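Local atomic coordinates of Steely1 (Dictyostelium discoideum, PDB entry 2H84), a protein that probably works as a hybrid type I/III polyketide synthase, its C-terminal type III domain extending and cyclising polyketide chains, and yields acylpyrones in vitro. Residues L65-R79 against T184-G196. Residues are numbered along the deposited sequence; the frame is centred on the assembly and turned at random.
Sequences LVRDYTKPENSIKFR and TEVCSLHFSNTDG
Y69 and F191 form the apolar centre of this contact between two loops of the thiolase-fold type III synthase domain. Their ring planes are tilted by only 23° but slid well apart, with centroids 5.0 Å from each other, so the rings barely overlap. The CG of R67 lies over one face of Y69, while S188 CA sits over one face of F191, both offset toward the ring's rim. Away from S188, the CD1 methyl of I76 packs on F191 CB at 3.8 Å; CG1 stands anti to the backbone N (chi1 -166°), which carries the methyl there. Beyond S188, V66 CG2 crosses to V186 CG1, also 3.8 Å away.

The polar edge starts at S188. S188 O, at the edge of the Y69 ring and near its plane, accepts a hydrogen bond from Y69 OH. S188 OG accepts from R67 N (3.3 Å) and is also hydrogen-bonded to D208, which binds V66 N as well. Farther along, R79 bends at chi2 and chi3 and lays one guanidinium face over L189 O, while NH1 donates to F191 O almost within the guanidinium plane (2.5 Å). E82 forms salt bridges with both R79 NE and R67 NH1, and a water 2.9 Å from R67 NH1 links it to L189 O. With a leucine in place of R79, F191 O would probably lose its side-chain donor and E82 one of its two positive partners.

H190 lies about 11 Å, side chain to side chain, from C157, the predicted active-site residue. The chemistry of the contact is thus one of side-chain donors, arginine and tyrosine of 65-79, answering carbonyl oxygens of the irregular backbone 188-191 that follows strand 178-185.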
ATOM      1  N   LEU A  65     -13.724  14.651  14.496  1.00 14.90           N
ATOM      2  CA  LEU A  65     -12.305  14.950  14.400  1.00 14.57           C
ATOM      3  C   LEU A  65     -11.488  14.510  15.598  1.00 15.68           C
ATOM      4  O   LEU A  65     -11.866  14.771  16.734  1.00 17.39           O
ATOM      5  CB  LEU A  65     -12.117  16.458  14.216  1.00 11.20           C
ATOM      6  CG  LEU A  65     -12.996  17.180  13.198  1.00  7.61           C
ATOM      7  CD1 LEU A  65     -12.844  18.666  13.391  1.00  7.04           C
ATOM      8  CD2 LEU A  65     -12.620  16.776  11.800  1.00  6.21           C
ATOM      9  N   VAL A  66     -10.360  13.853  15.336  1.00 15.38           N
ATOM     10  CA  VAL A  66      -9.476  13.418  16.401  1.00 14.53           C
ATOM     11  C   VAL A  66      -8.973  14.709  17.039  1.00 14.99           C
ATOM     12  O   VAL A  66      -8.728  14.757  18.241  1.00 16.85           O
ATOM     13  CB  VAL A  66      -8.292  12.591  15.843  1.00 15.36           C
ATOM     14  CG1 VAL A  66      -7.241  12.362  16.922  1.00 15.22           C
ATOM     15  CG2 VAL A  66      -8.794  11.258  15.333  1.00 13.95           C
ATOM     16  N   ARG A  67      -8.825  15.757  16.230  1.00 13.58           N
ATOM     17  CA  ARG A  67      -8.389  17.052  16.744  1.00 13.71           C
ATOM     18  C   ARG A  67      -9.545  18.035  16.645  1.00 13.12           C
ATOM     19  O   ARG A  67      -9.839  18.554  15.576  1.00 12.38           O
ATOM     20  CB  ARG A  67      -7.193  17.600  15.963  1.00 14.05           C
ATOM     21  CG  ARG A  67      -6.725  18.972  16.460  1.00 12.34           C
ATOM     22  CD  ARG A  67      -5.390  19.372  15.860  1.00 11.06           C
ATOM     23  NE  ARG A  67      -5.000  20.721  16.259  1.00 10.78           N
ATOM     24  CZ  ARG A  67      -3.767  21.051  16.631  1.00 12.28           C
ATOM     25  NH1 ARG A  67      -2.821  20.128  16.655  1.00 14.98           N
ATOM     26  NH2 ARG A  67      -3.465  22.291  16.987  1.00 10.87           N
ATOM     27  N   ASP A  68     -10.200  18.282  17.770  1.00 13.70           N
ATOM     28  CA  ASP A  68     -11.334  19.190  17.820  1.00 14.80           C
ATOM     29  C   ASP A  68     -10.826  20.619  17.903  1.00 14.06           C
ATOM     30  O   ASP A  68     -10.506  21.117  18.977  1.00 14.83           O
ATOM     31  CB  ASP A  68     -12.208  18.857  19.037  1.00 17.73           C
ATOM     32  CG  ASP A  68     -13.480  19.685  19.095  1.00 18.97           C
ATOM     33  OD1 ASP A  68     -14.355  19.406  19.938  1.00 22.17           O
ATOM     34  OD2 ASP A  68     -13.616  20.633  18.310  1.00 19.43           O
ATOM     35  N   TYR A  69     -10.766  21.279  16.756  1.00 12.71           N
ATOM     36  CA  TYR A  69     -10.275  22.636  16.700  1.00 13.13           C
ATOM     37  C   TYR A  69     -11.055  23.666  17.511  1.00 13.37           C
ATOM     38  O   TYR A  69     -10.568  24.772  17.736  1.00 14.14           O
ATOM     39  CB  TYR A  69     -10.162  23.078  15.239  1.00 13.98           C
ATOM     40  CG  TYR A  69      -9.012  22.408  14.521  1.00 13.97           C
ATOM     41  CD1 TYR A  69      -9.125  21.105  14.040  1.00 12.79           C
ATOM     42  CD2 TYR A  69      -7.784  23.056  14.382  1.00 13.73           C
ATOM     43  CE1 TYR A  69      -8.042  20.468  13.447  1.00 13.53           C
ATOM     44  CE2 TYR A  69      -6.702  22.430  13.793  1.00 13.63           C
ATOM     45  CZ  TYR A  69      -6.832  21.139  13.329  1.00 14.31           C
ATOM     46  OH  TYR A  69      -5.743  20.521  12.759  1.00 17.11           O
ATOM     47  N   THR A  70     -12.252  23.316  17.966  1.00 13.55           N
ATOM     48  CA  THR A  70     -13.031  24.263  18.751  1.00 13.78           C
ATOM     49  C   THR A  70     -12.408  24.365  20.135  1.00 15.92           C
ATOM     50  O   THR A  70     -12.631  25.342  20.851  1.00 15.00           O
ATOM     51  CB  THR A  70     -14.513  23.842  18.886  1.00 12.83           C
ATOM     52  OG1 THR A  70     -14.651  22.831  19.892  1.00 10.07           O
ATOM     53  CG2 THR A  70     -15.015  23.293  17.584  1.00 13.78           C
ATOM     54  N   LYS A  71     -11.629  23.348  20.509  1.00 17.91           N
ATOM     55  CA  LYS A  71     -10.932  23.340  21.796  1.00 18.84           C
ATOM     56  C   LYS A  71      -9.694  24.225  21.634  1.00 19.48           C
ATOM     57  O   LYS A  71      -8.872  24.000  20.748  1.00 19.67           O
ATOM     58  CB  LYS A  71     -10.502  21.923  22.170  1.00 20.17           C
ATOM     59  CG  LYS A  71     -11.641  20.945  22.363  1.00 22.68           C
ATOM     60  CD  LYS A  71     -11.136  19.735  23.139  1.00 26.31           C
ATOM     61  CE  LYS A  71     -12.240  18.730  23.428  1.00 28.64           C
ATOM     62  NZ  LYS A  71     -11.664  17.357  23.520  1.00 29.41           N
ATOM     63  N   PRO A  72      -9.546  25.241  22.495  1.00 19.79           N
ATOM     64  CA  PRO A  72      -8.425  26.192  22.471  1.00 20.11           C
ATOM     65  C   PRO A  72      -7.012  25.656  22.253  1.00 20.65           C
ATOM     66  O   PRO A  72      -6.259  26.236  21.477  1.00 20.73           O
ATOM     67  CB  PRO A  72      -8.563  26.915  23.802  1.00 19.37           C
ATOM     68  CG  PRO A  72     -10.038  26.934  23.999  1.00 18.93           C
ATOM     69  CD  PRO A  72     -10.438  25.525  23.632  1.00 18.86           C
ATOM     70  N   GLU A  73      -6.650  24.569  22.935  1.00 22.35           N
ATOM     71  CA  GLU A  73      -5.308  23.999  22.791  1.00 23.00           C
ATOM     72  C   GLU A  73      -5.075  23.522  21.366  1.00 22.78           C
ATOM     73  O   GLU A  73      -3.980  23.676  20.831  1.00 24.85           O
ATOM     74  CB  GLU A  73      -5.083  22.821  23.749  1.00 23.48           C
ATOM     75  CG  GLU A  73      -5.924  22.857  25.007  1.00 24.82           C
ATOM     76  CD  GLU A  73      -7.233  22.099  24.849  1.00 25.31           C
ATOM     77  OE1 GLU A  73      -7.187  20.849  24.773  1.00 26.00           O
ATOM     78  OE2 GLU A  73      -8.300  22.756  24.796  1.00 25.29           O
ATOM     79  N   ASN A  74      -6.098  22.945  20.750  1.00 21.01           N
ATOM     80  CA  ASN A  74      -5.963  22.463  19.386  1.00 20.95           C
ATOM     81  C   ASN A  74      -6.123  23.552  18.323  1.00 20.10           C
ATOM     82  O   ASN A  74      -6.205  23.235  17.133  1.00 19.57           O
ATOM     83  CB  ASN A  74      -6.995  21.377  19.109  1.00 23.84           C
ATOM     84  CG  ASN A  74      -7.087  20.359  20.221  1.00 26.41           C
ATOM     85  OD1 ASN A  74      -6.076  19.841  20.694  1.00 28.05           O
ATOM     86  ND2 ASN A  74      -8.311  20.052  20.637  1.00 27.49           N
ATOM     87  N   SER A  75      -6.186  24.816  18.738  1.00 18.15           N
ATOM     88  CA  SER A  75      -6.359  25.908  17.791  1.00 16.14           C
ATOM     89  C   SER A  75      -5.499  25.661  16.576  1.00 15.94           C
ATOM     90  O   SER A  75      -4.387  25.157  16.703  1.00 15.96           O
ATOM     91  CB  SER A  75      -5.967  27.237  18.414  1.00 15.14           C
ATOM     92  OG  SER A  75      -6.087  28.274  17.452  1.00 13.76           O
ATOM     93  N   ILE A  76      -6.008  26.022  15.404  1.00 15.40           N
ATOM     94  CA  ILE A  76      -5.278  25.817  14.158  1.00 15.16           C
ATOM     95  C   ILE A  76      -4.089  26.764  14.054  1.00 15.60           C
ATOM     96  O   ILE A  76      -3.148  26.511  13.303  1.00 14.22           O
ATOM     97  CB  ILE A  76      -6.210  26.021  12.938  1.00 15.60           C
ATOM     98  CG1 ILE A  76      -5.558  25.487  11.663  1.00 14.28           C
ATOM     99  CG2 ILE A  76      -6.526  27.487  12.777  1.00 15.73           C
ATOM    100  CD1 ILE A  76      -6.520  25.375  10.506  1.00 13.11           C
ATOM    101  N   LYS A  77      -4.120  27.847  14.825  1.00 17.29           N
ATOM    102  CA  LYS A  77      -3.028  28.816  14.788  1.00 18.48           C
ATOM    103  C   LYS A  77      -1.767  28.296  15.454  1.00 18.59           C
ATOM    104  O   LYS A  77      -0.744  28.979  15.459  1.00 19.77           O
ATOM    105  CB  LYS A  77      -3.429  30.140  15.452  1.00 19.62           C
ATOM    106  CG  LYS A  77      -3.636  30.052  16.948  1.00 21.31           C
ATOM    107  CD  LYS A  77      -3.536  31.415  17.598  1.00 23.91           C
ATOM    108  CE  LYS A  77      -4.851  31.855  18.216  1.00 25.78           C
ATOM    109  NZ  LYS A  77      -4.653  32.475  19.569  1.00 27.63           N
ATOM    110  N   PHE A  78      -1.837  27.095  16.018  1.00 17.25           N
ATOM    111  CA  PHE A  78      -0.685  26.491  16.679  1.00 15.35           C
ATOM    112  C   PHE A  78      -0.053  25.404  15.806  1.00 14.69           C
ATOM    113  O   PHE A  78       1.083  24.988  16.047  1.00 14.72           O
ATOM    114  CB  PHE A  78      -1.116  25.896  18.020  1.00 16.70           C
ATOM    115  CG  PHE A  78      -1.549  26.921  19.025  1.00 18.03           C
ATOM    116  CD1 PHE A  78      -2.547  26.622  19.938  1.00 18.03           C
ATOM    117  CD2 PHE A  78      -0.953  28.185  19.068  1.00 19.14           C
ATOM    118  CE1 PHE A  78      -2.955  27.559  20.876  1.00 19.19           C
ATOM    119  CE2 PHE A  78      -1.354  29.134  20.007  1.00 18.70           C
ATOM    120  CZ  PHE A  78      -2.355  28.818  20.912  1.00 19.42           C
ATOM    121  N   ARG A  79      -0.789  24.960  14.785  1.00 13.03           N
ATOM    122  CA  ARG A  79      -0.325  23.916  13.870  1.00 11.67           C
ATOM    123  C   ARG A  79       1.069  24.128  13.306  1.00 12.34           C
ATOM    124  O   ARG A  79       1.802  23.165  13.081  1.00 12.35           O
ATOM    125  CB  ARG A  79      -1.305  23.744  12.709  1.00  8.55           C
ATOM    126  CG  ARG A  79      -2.616  23.095  13.114  1.00  8.46           C
ATOM    127  CD  ARG A  79      -2.743  21.630  12.659  1.00  8.61           C
ATOM    128  NE  ARG A  79      -1.499  20.879  12.765  1.00  9.66           N
ATOM    129  CZ  ARG A  79      -0.781  20.497  11.721  1.00 11.91           C
ATOM    130  NH1 ARG A  79      -1.189  20.789  10.496  1.00 12.94           N
ATOM    131  NH2 ARG A  79       0.354  19.839  11.904  1.00 14.63           N
ATOM    132  N   THR A 184      -9.097   3.461   7.028  1.00  7.68           N
ATOM    133  CA  THR A 184      -9.151   4.407   8.120  1.00  6.14           C
ATOM    134  C   THR A 184      -8.201   5.572   7.830  1.00  4.77           C
ATOM    135  O   THR A 184      -7.032   5.381   7.502  1.00  2.09           O
ATOM    136  CB  THR A 184      -8.857   3.651   9.460  1.00  7.43           C
ATOM    137  OG1 THR A 184      -8.120   4.488  10.351  1.00  9.69           O
ATOM    138  CG2 THR A 184      -8.110   2.331   9.201  1.00  6.77           C
ATOM    139  N   GLU A 185      -8.736   6.786   7.912  1.00  4.46           N
ATOM    140  CA  GLU A 185      -7.960   7.983   7.610  1.00  6.29           C
ATOM    141  C   GLU A 185      -8.214   9.067   8.650  1.00  7.17           C
ATOM    142  O   GLU A 185      -9.353   9.236   9.093  1.00  7.45           O
ATOM    143  CB  GLU A 185      -8.365   8.535   6.236  1.00  6.81           C
ATOM    144  CG  GLU A 185      -8.428   7.511   5.107  1.00  7.84           C
ATOM    145  CD  GLU A 185      -7.149   7.428   4.284  1.00  9.71           C
ATOM    146  OE1 GLU A 185      -7.168   6.810   3.203  1.00 11.14           O
ATOM    147  OE2 GLU A 185      -6.110   7.972   4.702  1.00 11.39           O
ATOM    148  N   VAL A 186      -7.162   9.796   9.029  1.00  6.62           N
ATOM    149  CA  VAL A 186      -7.280  10.882   9.996  1.00  5.70           C
ATOM    150  C   VAL A 186      -6.670  12.146   9.406  1.00  6.73           C
ATOM    151  O   VAL A 186      -5.451  12.308   9.361  1.00  5.79           O
ATOM    152  CB  VAL A 186      -6.576  10.545  11.324  1.00  4.75           C
ATOM    153  CG1 VAL A 186      -6.638  11.735  12.266  1.00  6.42           C
ATOM    154  CG2 VAL A 186      -7.239   9.351  11.967  1.00  2.36           C
ATOM    155  N   CYS A 187      -7.543  13.038   8.951  1.00  8.54           N
ATOM    156  CA  CYS A 187      -7.135  14.290   8.325  1.00 10.18           C
ATOM    157  C   CYS A 187      -7.033  15.504   9.230  1.00 10.52           C
ATOM    158  O   CYS A 187      -6.215  16.385   8.985  1.00 13.08           O
ATOM    159  CB  CYS A 187      -8.102  14.640   7.206  1.00 11.04           C
ATOM    160  SG  CYS A 187      -8.504  13.265   6.142  1.00 14.09           S
ATOM    161  N   SER A 188      -7.884  15.572  10.248  1.00 10.18           N
ATOM    162  CA  SER A 188      -7.898  16.712  11.156  1.00  9.74           C
ATOM    163  C   SER A 188      -6.528  17.050  11.708  1.00 10.83           C
ATOM    164  O   SER A 188      -6.255  18.204  12.023  1.00 11.31           O
ATOM    165  CB  SER A 188      -8.870  16.458  12.304  1.00  8.80           C
ATOM    166  OG  SER A 188      -8.528  15.278  13.001  1.00 10.76           O
ATOM    167  N   LEU A 189      -5.665  16.047  11.817  1.00 11.76           N
ATOM    168  CA  LEU A 189      -4.324  16.266  12.333  1.00 12.26           C
ATOM    169  C   LEU A 189      -3.502  17.134  11.402  1.00 13.20           C
ATOM    170  O   LEU A 189      -2.528  17.754  11.828  1.00 14.09           O
ATOM    171  CB  LEU A 189      -3.605  14.936  12.490  1.00 12.77           C
ATOM    172  CG  LEU A 189      -4.107  14.017  13.591  1.00 15.05           C
ATOM    173  CD1 LEU A 189      -3.341  12.697  13.556  1.00 16.81           C
ATOM    174  CD2 LEU A 189      -3.924  14.724  14.927  1.00 16.34           C
ATOM    175  N   HIS A 190      -3.908  17.199  10.139  1.00 13.44           N
ATOM    176  CA  HIS A 190      -3.127  17.922   9.154  1.00 13.51           C
ATOM    177  C   HIS A 190      -3.589  19.273   8.639  1.00 14.45           C
ATOM    178  O   HIS A 190      -2.960  19.813   7.732  1.00 16.23           O
ATOM    179  CB  HIS A 190      -2.868  16.985   7.974  1.00 11.78           C
ATOM    180  CG  HIS A 190      -2.464  15.606   8.391  1.00 10.45           C
ATOM    181  ND1 HIS A 190      -1.289  15.346   9.063  1.00  9.68           N
ATOM    182  CD2 HIS A 190      -3.089  14.413   8.247  1.00  9.57           C
ATOM    183  CE1 HIS A 190      -1.205  14.050   9.311  1.00  9.66           C
ATOM    184  NE2 HIS A 190      -2.284  13.464   8.826  1.00 10.16           N
ATOM    185  N   PHE A 191      -4.651  19.841   9.200  1.00 14.57           N
ATOM    186  CA  PHE A 191      -5.105  21.151   8.720  1.00 15.89           C
ATOM    187  C   PHE A 191      -3.993  22.191   8.744  1.00 16.01           C
ATOM    188  O   PHE A 191      -3.136  22.179   9.621  1.00 16.41           O
ATOM    189  CB  PHE A 191      -6.274  21.660   9.561  1.00 15.91           C
ATOM    190  CG  PHE A 191      -7.512  20.829   9.443  1.00 16.72           C
ATOM    191  CD1 PHE A 191      -7.603  19.824   8.485  1.00 18.43           C
ATOM    192  CD2 PHE A 191      -8.593  21.049  10.288  1.00 18.00           C
ATOM    193  CE1 PHE A 191      -8.754  19.048   8.367  1.00 18.79           C
ATOM    194  CE2 PHE A 191      -9.758  20.279  10.184  1.00 18.79           C
ATOM    195  CZ  PHE A 191      -9.836  19.274   9.220  1.00 19.09           C
ATOM    196  N   SER A 192      -4.020  23.102   7.784  1.00 16.73           N
ATOM    197  CA  SER A 192      -3.014  24.131   7.720  1.00 16.93           C
ATOM    198  C   SER A 192      -3.617  25.515   7.527  1.00 16.60           C
ATOM    199  O   SER A 192      -4.653  25.648   6.890  1.00 15.48           O
ATOM    200  CB  SER A 192      -2.079  23.820   6.578  1.00 16.87           C
ATOM    201  OG  SER A 192      -1.206  24.922   6.428  1.00 19.24           O
ATOM    202  N   ASN A 193      -2.990  26.536   8.100  1.00 17.42           N
ATOM    203  CA  ASN A 193      -3.488  27.892   7.932  1.00 20.41           C
ATOM    204  C   ASN A 193      -2.462  28.626   7.100  1.00 22.52           C
ATOM    205  O   ASN A 193      -2.096  29.750   7.422  1.00 23.73           O
ATOM    206  CB  ASN A 193      -3.660  28.606   9.280  1.00 19.51           C
ATOM    207  CG  ASN A 193      -2.344  28.764  10.027  1.00 19.74           C
ATOM    208  OD1 ASN A 193      -2.233  29.561  10.960  1.00 18.56           O
ATOM    209  ND2 ASN A 193      -1.336  27.990   9.621  1.00 18.86           N
ATOM    210  N   THR A 194      -1.968  27.992   6.043  1.00 25.69           N
ATOM    211  CA  THR A 194      -0.969  28.659   5.227  1.00 29.71           C
ATOM    212  C   THR A 194      -1.588  29.403   4.081  1.00 33.30           C
ATOM    213  O   THR A 194      -2.643  30.070   4.242  1.00 34.14           O
ATOM    214  CB  THR A 194       0.124  27.668   4.737  1.00 28.88           C
ATOM    215  OG1 THR A 194      -0.352  26.821   3.664  1.00 28.52           O
ATOM    216  CG2 THR A 194       0.447  26.790   5.856  1.00 29.28           C
ATOM    217  N   ASP A 195      -0.993  29.342   2.911  1.00 37.34           N
ATOM    218  CA  ASP A 195      -1.701  30.131   1.981  1.00 40.25           C
ATOM    219  C   ASP A 195      -2.373  29.774   0.718  1.00 38.97           C
ATOM    220  O   ASP A 195      -1.699  29.342  -0.147  1.00 40.09           O
ATOM    221  CB  ASP A 195      -0.881  31.201   1.576  1.00 44.92           C
ATOM    222  CG  ASP A 195      -1.683  32.254   1.351  1.00 49.29           C
ATOM    223  OD1 ASP A 195      -2.788  32.019   0.854  1.00 51.20           O
ATOM    224  OD2 ASP A 195      -1.302  33.298   1.716  1.00 52.73           O
ATOM    225  N   GLY A 196      -3.645  30.105   0.587  1.00 36.93           N
ATOM    226  CA  GLY A 196      -4.355  29.825  -0.607  1.00 34.09           C
ATOM    227  C   GLY A 196      -5.617  29.153  -0.177  1.00 31.36           C
ATOM    228  O   GLY A 196      -5.709  28.574   0.908  1.00 31.48           O
TER
HETATM  229  O   HOH W   1      -2.502  17.768  15.014  1.00 37.82           O